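Local structure of protein CLPV1 (Pseudomonas aeruginosa, 4UQW) at residues 23-28 with 44-49; 113-118 with 150-155; 131-134 with 139-142. The protein probably acts as the ATPase that disassembles the contracted TssB-TssC sheath of the type VI secretion system, its N domain being the fragment crystallised. One frame throughout, in Å; residues are numbered along the deposited sequence.

Interaction 1: 23-28 with 44-49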
loop_
_atom_site.group_PDB
_atom_site.type_symbol
_atom_site.label_atom_id
_atom_site.label_comp_id
_atom_site.label_asym_id
_atom_site.label_seq_id
_atom_site.Cartn_x
_atom_site.Cartn_y
_atom_site.Cartn_z
ATOM N N ILE A 23 -6.827 3.139 -4.255
ATOM C CA ILE A 23 -6.388 4.545 -4.134
ATOM C C ILE A 23 -7.616 5.456 -4.218
ATOM O O ILE A 23 -7.769 6.432 -3.457
ATOM C CB ILE A 23 -5.383 5.001 -5.324
ATOM C CG1 ILE A 23 -4.001 4.501 -5.006
ATOM C CG2 ILE A 23 -5.396 6.572 -5.532
ATOM C CD1 ILE A 23 -3.368 5.201 -3.795
ATOM N N GLU A 24 -8.475 5.210 -5.200
ATOM C CA GLU A 24 -9.703 5.999 -5.350
ATOM C C GLU A 24 -10.566 5.872 -4.116
ATOM O O GLU A 24 -11.040 6.879 -3.594
ATOM C CB GLU A 24 -10.441 5.552 -6.624
ATOM C CG GLU A 24 -11.684 6.388 -6.883
ATOM C CD GLU A 24 -12.376 6.036 -8.215
ATOM O OE1 GLU A 24 -11.812 5.235 -8.996
ATOM O OE2 GLU A 24 -13.449 6.613 -8.449
ATOM N N ALA A 25 -10.786 4.658 -3.627
ATOM C CA ALA A 25 -11.615 4.443 -2.440
ATOM C C ALA A 25 -10.985 5.114 -1.232
ATOM O O ALA A 25 -11.709 5.673 -0.372
ATOM C CB ALA A 25 -11.799 2.950 -2.175
ATOM N N ALA A 26 -9.645 5.035 -1.125
ATOM C CA ALA A 26 -8.939 5.686 -0.033
ATOM C C ALA A 26 -9.111 7.174 -0.066
ATOM O O ALA A 26 -9.183 7.808 0.999
ATOM C CB ALA A 26 -7.463 5.376 -0.121
ATOM N N THR A 27 -9.151 7.729 -1.276
ATOM C CA THR A 27 -9.361 9.172 -1.398
ATOM C C THR A 27 -10.753 9.550 -0.924
ATOM O O THR A 27 -10.927 10.540 -0.204
ATOM C CB THR A 27 -9.161 9.597 -2.886
ATOM O OG1 THR A 27 -7.802 9.361 -3.251
ATOM C CG2 THR A 27 -9.466 11.081 -3.082
ATOM N N VAL A 28 -11.752 8.786 -1.330
ATOM C CA VAL A 28 -13.135 9.093 -0.924
ATOM C C VAL A 28 -13.238 9.016 0.612
ATOM O O VAL A 28 -13.850 9.888 1.278
ATOM C CB VAL A 28 -14.112 8.126 -1.567
ATOM C CG1 VAL A 28 -15.547 8.240 -0.907
ATOM C CG2 VAL A 28 -14.115 8.347 -3.104
ATOM N N PHE A 44 -4.042 0.975 2.596
ATOM C CA PHE A 44 -3.971 -0.407 3.080
ATOM C C PHE A 44 -5.303 -0.801 3.756
ATOM O O PHE A 44 -5.789 -1.939 3.584
ATOM C CB PHE A 44 -2.789 -0.578 4.054
ATOM C CG PHE A 44 -1.519 -0.875 3.348
ATOM C CD1 PHE A 44 -1.219 -0.218 2.186
ATOM C CD2 PHE A 44 -0.613 -1.836 3.828
ATOM C CE1 PHE A 44 -0.026 -0.467 1.504
ATOM C CE2 PHE A 44 0.581 -2.092 3.118
ATOM C CZ PHE A 44 0.856 -1.407 1.989
ATOM N N HIS A 45 -5.908 0.127 4.524
ATOM C CA HIS A 45 -7.208 -0.174 5.107
ATOM C C HIS A 45 -8.241 -0.516 3.969
ATOM O O HIS A 45 -8.993 -1.499 4.071
ATOM C CB HIS A 45 -7.657 1.003 5.978
ATOM C CG HIS A 45 -9.070 0.881 6.413
ATOM N ND1 HIS A 45 -9.470 0.154 7.513
ATOM C CD2 HIS A 45 -10.199 1.354 5.832
ATOM C CE1 HIS A 45 -10.789 0.238 7.631
ATOM N NE2 HIS A 45 -11.253 0.951 6.621
ATOM N N GLN A 46 -8.227 0.264 2.897
ATOM C CA GLN A 46 -9.186 0.019 1.820
ATOM C C GLN A 46 -8.900 -1.279 1.095
ATOM O O GLN A 46 -9.852 -2.022 0.714
ATOM C CB GLN A 46 -9.205 1.196 0.816
ATOM C CG GLN A 46 -9.970 2.391 1.386
ATOM C CD GLN A 46 -11.412 2.146 1.678
ATOM O OE1 GLN A 46 -12.165 1.500 0.913
ATOM N NE2 GLN A 46 -11.796 2.596 2.827
ATOM N N ILE A 47 -7.637 -1.623 0.922
ATOM C CA ILE A 47 -7.317 -2.912 0.289
ATOM C C ILE A 47 -7.826 -4.063 1.153
ATOM O O ILE A 47 -8.439 -5.023 0.609
ATOM C CB ILE A 47 -5.762 -3.029 0.058
ATOM C CG1 ILE A 47 -5.310 -2.072 -1.046
ATOM C CG2 ILE A 47 -5.368 -4.511 -0.236
ATOM C CD1 ILE A 47 -3.787 -1.796 -0.997
ATOM N N LEU A 48 -7.684 -3.946 2.471
ATOM C CA LEU A 48 -8.061 -5.036 3.365
ATOM C C LEU A 48 -9.586 -5.133 3.513
ATOM O O LEU A 48 -10.076 -6.134 4.061
ATOM C CB LEU A 48 -7.376 -4.848 4.726
ATOM C CG LEU A 48 -5.885 -5.189 4.540
ATOM C CD1 LEU A 48 -5.135 -4.660 5.742
ATOM C CD2 LEU A 48 -5.668 -6.665 4.394
ATOM N N GLN A 49 -10.331 -4.104 3.052
ATOM C CA GLN A 49 -11.808 -4.164 3.035
ATOM C C GLN A 49 -12.372 -5.069 1.932
ATOM O O GLN A 49 -13.540 -5.488 2.030
ATOM C CB GLN A 49 -12.414 -2.768 2.862
ATOM C CG GLN A 49 -12.260 -1.864 4.086
ATOM C CD GLN A 49 -13.183 -2.281 5.219
ATOM O OE1 GLN A 49 -12.790 -3.038 6.096
ATOM N NE2 GLN A 49 -14.430 -1.803 5.183
#

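Interaction 2: 113-118 with 150-155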
loop_
_atom_site.group_PDB
_atom_site.type_symbol
_atom_site.label_atom_id
_atom_site.label_comp_id
_atom_site.label_asym_id
_atom_site.label_seq_id
_atom_site.Cartn_x
_atom_site.Cartn_y
_atom_site.Cartn_z
ATOM N N GLN A 113 2.384 -4.404 -14.587
ATOM C CA GLN A 113 1.479 -3.732 -13.639
ATOM C C GLN A 113 1.934 -3.955 -12.220
ATOM O O GLN A 113 2.491 -4.992 -11.879
ATOM C CB GLN A 113 0.073 -4.254 -13.746
ATOM C CG GLN A 113 -0.518 -4.128 -15.146
ATOM C CD GLN A 113 -1.914 -4.664 -15.095
ATOM O OE1 GLN A 113 -2.790 -3.960 -14.718
ATOM N NE2 GLN A 113 -2.096 -5.943 -15.403
ATOM N N VAL A 114 1.695 -2.958 -11.383
ATOM C CA VAL A 114 2.077 -3.051 -9.974
ATOM C C VAL A 114 0.898 -3.572 -9.158
ATOM O O VAL A 114 -0.155 -2.934 -9.079
ATOM C CB VAL A 114 2.541 -1.665 -9.472
ATOM C CG1 VAL A 114 2.866 -1.646 -7.938
ATOM C CG2 VAL A 114 3.721 -1.148 -10.341
ATOM N N ARG A 115 1.080 -4.763 -8.593
ATOM C CA ARG A 115 0.106 -5.374 -7.700
ATOM C C ARG A 115 0.452 -5.024 -6.266
ATOM O O ARG A 115 1.569 -4.571 -5.942
ATOM C CB ARG A 115 0.067 -6.903 -7.898
ATOM C CG ARG A 115 1.438 -7.615 -7.739
ATOM C CD ARG A 115 1.389 -9.055 -8.310
ATOM N NE ARG A 115 0.438 -9.872 -7.573
ATOM C CZ ARG A 115 0.094 -11.086 -7.991
ATOM N NH1 ARG A 115 0.596 -11.562 -9.150
ATOM N NH2 ARG A 115 -0.734 -11.809 -7.263
ATOM N N THR A 116 -0.477 -5.271 -5.363
ATOM C CA THR A 116 -0.204 -4.806 -3.992
ATOM C C THR A 116 0.953 -5.560 -3.335
ATOM O O THR A 116 1.649 -4.973 -2.485
ATOM C CB THR A 116 -1.464 -4.833 -3.073
ATOM O OG1 THR A 116 -1.916 -6.164 -2.865
ATOM C CG2 THR A 116 -2.584 -3.988 -3.694
ATOM N N GLY A 117 1.283 -6.774 -3.782
ATOM C CA GLY A 117 2.395 -7.461 -3.162
ATOM C C GLY A 117 3.698 -6.799 -3.580
ATOM O O GLY A 117 4.667 -6.815 -2.808
ATOM N N TYR A 118 3.740 -6.195 -4.781
ATOM C CA TYR A 118 4.960 -5.449 -5.144
ATOM C C TYR A 118 5.052 -4.144 -4.361
ATOM O O TYR A 118 6.165 -3.682 -4.081
ATOM C CB TYR A 118 4.986 -5.119 -6.646
ATOM C CG TYR A 118 4.921 -6.324 -7.550
ATOM C CD1 TYR A 118 5.203 -7.590 -7.111
ATOM C CD2 TYR A 118 4.544 -6.143 -8.878
ATOM C CE1 TYR A 118 5.154 -8.698 -7.981
ATOM C CE2 TYR A 118 4.484 -7.230 -9.770
ATOM C CZ TYR A 118 4.762 -8.487 -9.304
ATOM O OH TYR A 118 4.637 -9.585 -10.144
ATOM N N GLU A 150 11.675 -14.213 -2.551
ATOM C CA GLU A 150 12.051 -15.520 -3.062
ATOM C C GLU A 150 10.873 -16.461 -3.229
ATOM O O GLU A 150 10.939 -17.410 -4.030
ATOM C CB GLU A 150 13.096 -16.108 -2.127
ATOM C CG GLU A 150 14.374 -15.295 -2.144
ATOM C CD GLU A 150 15.424 -15.890 -3.080
ATOM O OE1 GLU A 150 15.444 -17.137 -3.241
ATOM O OE2 GLU A 150 16.212 -15.112 -3.667
ATOM N N ARG A 151 9.815 -16.236 -2.449
ATOM C CA ARG A 151 8.698 -17.182 -2.359
ATOM C C ARG A 151 7.364 -16.438 -2.631
ATOM O O ARG A 151 6.339 -16.778 -2.058
ATOM C CB ARG A 151 8.685 -17.874 -0.982
ATOM C CG ARG A 151 9.972 -18.743 -0.824
ATOM C CD ARG A 151 9.979 -19.684 0.388
ATOM N NE ARG A 151 9.959 -18.953 1.642
ATOM C CZ ARG A 151 9.164 -19.252 2.669
ATOM N NH1 ARG A 151 8.332 -20.291 2.586
ATOM N NH2 ARG A 151 9.201 -18.519 3.783
ATOM N N PHE A 152 7.446 -15.446 -3.513
ATOM C CA PHE A 152 6.301 -14.552 -3.750
ATOM C C PHE A 152 5.021 -15.344 -4.068
ATOM O O PHE A 152 3.934 -15.066 -3.503
ATOM C CB PHE A 152 6.629 -13.592 -4.894
ATOM C CG PHE A 152 5.571 -12.529 -5.086
ATOM C CD1 PHE A 152 5.506 -11.402 -4.249
ATOM C CD2 PHE A 152 4.604 -12.688 -6.079
ATOM C CE1 PHE A 152 4.485 -10.405 -4.425
ATOM C CE2 PHE A 152 3.582 -11.734 -6.254
ATOM C CZ PHE A 152 3.508 -10.598 -5.444
ATOM N N ASP A 153 5.110 -16.299 -4.986
ATOM C CA ASP A 153 3.890 -17.023 -5.371
ATOM C C ASP A 153 3.307 -17.793 -4.216
ATOM O O ASP A 153 2.072 -17.912 -4.097
ATOM C CB ASP A 153 4.182 -17.987 -6.541
ATOM C CG ASP A 153 4.370 -17.244 -7.860
ATOM O OD1 ASP A 153 4.428 -15.986 -7.887
ATOM O OD2 ASP A 153 4.458 -17.924 -8.904
ATOM N N GLU A 154 4.175 -18.353 -3.363
ATOM C CA GLU A 154 3.680 -19.055 -2.191
ATOM C C GLU A 154 2.948 -18.069 -1.258
ATOM O O GLU A 154 1.932 -18.413 -0.640
ATOM C CB GLU A 154 4.839 -19.705 -1.450
ATOM C CG GLU A 154 4.365 -20.448 -0.219
ATOM C CD GLU A 154 5.508 -21.183 0.493
ATOM O OE1 GLU A 154 6.620 -21.289 -0.062
ATOM O OE2 GLU A 154 5.273 -21.681 1.602
ATOM N N TYR A 155 3.498 -16.861 -1.113
ATOM C CA TYR A 155 2.860 -15.894 -0.217
ATOM C C TYR A 155 1.537 -15.376 -0.764
ATOM O O TYR A 155 0.611 -15.152 0.023
ATOM C CB TYR A 155 3.829 -14.723 0.120
ATOM C CG TYR A 155 4.752 -15.100 1.255
ATOM C CD1 TYR A 155 5.819 -15.969 1.043
ATOM C CD2 TYR A 155 4.539 -14.610 2.536
ATOM C CE1 TYR A 155 6.637 -16.364 2.085
ATOM C CE2 TYR A 155 5.389 -14.983 3.585
ATOM C CZ TYR A 155 6.415 -15.851 3.348
ATOM O OH TYR A 155 7.239 -16.242 4.388
#

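Interaction 3: 131-134 with 139-142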
loop_
_atom_site.group_PDB
_atom_site.type_symbol
_atom_site.label_atom_id
_atom_site.label_comp_id
_atom_site.label_asym_id
_atom_site.label_seq_id
_atom_site.Cartn_x
_atom_site.Cartn_y
_atom_site.Cartn_z
ATOM N N HIS A 131 9.681 2.101 7.907
ATOM C CA HIS A 131 9.472 2.678 9.238
ATOM C C HIS A 131 8.063 3.226 9.344
ATOM O O HIS A 131 7.384 3.085 10.410
ATOM C CB HIS A 131 10.550 3.760 9.504
ATOM C CG HIS A 131 10.380 4.509 10.782
ATOM N ND1 HIS A 131 10.672 3.961 12.010
ATOM C CD2 HIS A 131 9.963 5.778 11.017
ATOM C CE1 HIS A 131 10.436 4.860 12.952
ATOM N NE2 HIS A 131 10.005 5.970 12.374
ATOM N N ALA A 132 7.590 3.842 8.258
ATOM C CA ALA A 132 6.198 4.318 8.283
ATOM C C ALA A 132 5.206 3.183 8.451
ATOM O O ALA A 132 4.241 3.270 9.218
ATOM C CB ALA A 132 5.890 5.114 6.997
ATOM N N LEU A 133 5.453 2.104 7.728
ATOM C CA LEU A 133 4.581 0.956 7.741
ATOM C C LEU A 133 4.531 0.314 9.129
ATOM O O LEU A 133 3.437 -0.002 9.655
ATOM C CB LEU A 133 5.117 -0.029 6.652
ATOM C CG LEU A 133 4.248 -1.276 6.533
ATOM C CD1 LEU A 133 2.945 -0.920 5.811
ATOM C CD2 LEU A 133 5.035 -2.446 5.929
ATOM N N THR A 134 5.689 0.106 9.756
ATOM C CA THR A 134 5.656 -0.517 11.085
ATOM C C THR A 134 5.095 0.430 12.129
ATOM O O THR A 134 4.567 -0.012 13.115
ATOM C CB THR A 134 7.059 -1.051 11.499
ATOM O OG1 THR A 134 7.998 0.043 11.635
ATOM C CG2 THR A 134 7.586 -2.016 10.437
ATOM N N GLU A 139 2.614 -5.387 13.755
ATOM C CA GLU A 139 2.458 -6.662 13.019
ATOM C C GLU A 139 3.326 -6.657 11.769
ATOM O O GLU A 139 3.832 -7.698 11.336
ATOM C CB GLU A 139 0.992 -6.925 12.582
ATOM C CG GLU A 139 0.066 -7.246 13.797
ATOM C CD GLU A 139 0.532 -8.474 14.518
ATOM O OE1 GLU A 139 0.586 -9.573 13.955
ATOM O OE2 GLU A 139 0.815 -8.409 15.760
ATOM N N PHE A 140 3.488 -5.495 11.139
ATOM C CA PHE A 140 4.278 -5.506 9.899
ATOM C C PHE A 140 5.772 -5.754 10.099
ATOM O O PHE A 140 6.474 -6.068 9.126
ATOM C CB PHE A 140 4.105 -4.184 9.140
ATOM C CG PHE A 140 2.740 -3.988 8.523
ATOM C CD1 PHE A 140 2.245 -4.880 7.587
ATOM C CD2 PHE A 140 1.994 -2.850 8.832
ATOM C CE1 PHE A 140 1.008 -4.656 6.963
ATOM C CE2 PHE A 140 0.777 -2.606 8.170
ATOM C CZ PHE A 140 0.302 -3.510 7.245
ATOM N N ALA A 141 6.283 -5.674 11.333
ATOM C CA ALA A 141 7.641 -6.094 11.587
ATOM C C ALA A 141 7.827 -7.587 11.424
ATOM O O ALA A 141 8.962 -8.077 11.307
ATOM C CB ALA A 141 8.074 -5.647 12.984
ATOM N N LYS A 142 6.730 -8.325 11.337
ATOM C CA LYS A 142 6.812 -9.773 11.093
ATOM C C LYS A 142 7.068 -10.108 9.601
ATOM O O LYS A 142 7.441 -11.244 9.260
ATOM C CB LYS A 142 5.517 -10.450 11.553
ATOM C CG LYS A 142 5.280 -10.338 13.077
ATOM C CD LYS A 142 3.952 -10.878 13.520
ATOM C CE LYS A 142 3.827 -10.601 15.022
ATOM N NZ LYS A 142 2.582 -11.120 15.580
#

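Interaction 1: 23-28 with 44-49
Q46 lies against A25 and A26 where helices 17-33 and 40-49 pack together in the mostly helical N domain of this Clp-type ATPase. Its side chain supplies one whole side of the contact, while the other helix offers two methyl groups and bare backbone. The CG methylene settles on the backbone of A26, 3.7 Å from its N, and A26 adds its own CB at 4.2 Å from Q46 CG. Beyond this, the amide reaches A25, with Q46 OE1 3.4 Å from A25 CB. No hydrogen bond crosses between the segments; the amide oxygen and the CG methylene both meet the alanines by van der Waals contact.

CG stands beside the backbone N of Q46 (chi1 -76°), and a bend at chi2 (-62°) then turns the amide to A25. Small residues on helix 17-33 help bring the backbones close: A26 CA and Q46 CA are 6.0 Å apart, a short separation for packed helices. The flanking residues spread the packing outward. A26 also touches H42, I23 packs on W43, and the H45 ring meets that of F29, so both helices take part on more than one turn. Other side chains of helix 40-49 pack on different helices: I47 on L55 of helix 54-61, and L48 on L69 and L73 of helix 66-79. On the face of helix 17-33 turned from the contact, I23 O accepts T27 N and, from the opposite side of its carbonyl plane, T27 OG1 at 2.9 Å.

Interaction 2: 113-118 with 150-155
F152 swings its ring into the angle between R115, G117 and Y118 because its CG stands trans to the backbone N (chi1 -173°), which directs the ring toward segment 113-118. R115 meets it from the other segment with CG lodged between its own backbone N and carbonyl carbon (chi1 55°), and a bend at chi3 then lays the guanidinium beside the ring's outer end. The two planes are almost perpendicular: the rim of F152 points at one face of the guanidinium, with CE2 3.8 Å above that plane. R115 NE, 3.8 Å from F152 CZ, therefore sits at the ring edge, near its plane, and this is not a cation-pi arrangement over the pi face.

One face of F152 is used by Y118, whose CE1 comes to 3.6 Å from F152 CZ; the rings meet obliquely, their planes at 38°. R115 CG in turn rests over the centre of the Y118 ring, 3.5 Å above it, and the three side chains interlock. At another edge F152 CE1 lies 3.8 Å from G117 CA, an approach permitted by the absence of a side chain at this glycine.

The polar end of R115 is held by D54, which forms a salt bridge with NE and also accepts G117 N, and by a hydrogen bond from NH2 to N162. D54 thus fixes both the arginine and the first turn of helix 116-124, for which R115 is the N-cap residue. F109 stacks on Y118 and also meets F152, while I121 touches F152, so the start of helix 152-156 is packed against helix 116-124, with D54 of helix 54-61 beside both.

Interaction 3: 131-134 with 139-142
E139 OE1, one residue before the F140 ring that packs on L133, is gripped by two donors: K142 NZ at 3.0 Å and the backbone N of D65. The lysine approaches on the syn side of the carboxylate, 26° out of its plane, and makes a weaker second bond to E139 OE2. This salt bridge spans one turn of the 3-10 segment 139-142, alongside the backbone bond from K142 N to E139 O, and probably stiffens the turn that carries F140. E139 also touches R68, so this polar side of the turn faces helix 66-79.

The contact with helix 127-136 is made by F140 and A141 of the same turn and is apolar. L133 lies across one face of the F140 ring, the two side chains meeting at about a right angle. Its CD1 sits 3.8 Å from the ring centroid, 19° off the normal, in a CH-pi contact, while CG comes within 3.6 Å of F140 CD2. L133 CD2 reaches back to F140 CB, so both methyl branches lie over the same face, CD1 toward the outer part of the ring and CD2 toward its CB end. The trans first torsion of L133 (chi1 -178°) sets CG beside its own carbonyl carbon, from where the branches reach the ring. That carbonyl joins in: L133 O is 3.3 Å from F140 CD2. Nearer the surface, T134 CG2 lies 4.0 Å from A141 N, closing the outer side of the contact.

L133 also packs on I123 and L124 of helix 116-124, and F140 on L69. With no hydrogen bond linking the two segments, cohesion here comes from shape and burial of carbon, whereas the directional bonds hold the 139-142 turn together and tie it to residues such as D65.

How the interactions relate
From the N terminus, interaction 1 closes first, bringing helix 40-49 back onto helix 17-33 across 15 intervening residues. Interaction 2 opens only later, at 113-118, and joins the start of helix 116-124 to that of helix 152-156. Interaction 3 is nested inside that larger loop, folding the turn after helix 127-136 back onto it. Interactions 2 and 3 do not touch, their nearest atoms being about 7 Å apart, but segment 44-49 reaches both: I47 packs against T116, and F44 against L133 and F140. Helix 40-49 thus ties the N-terminal helices to the C-terminal part of the domain.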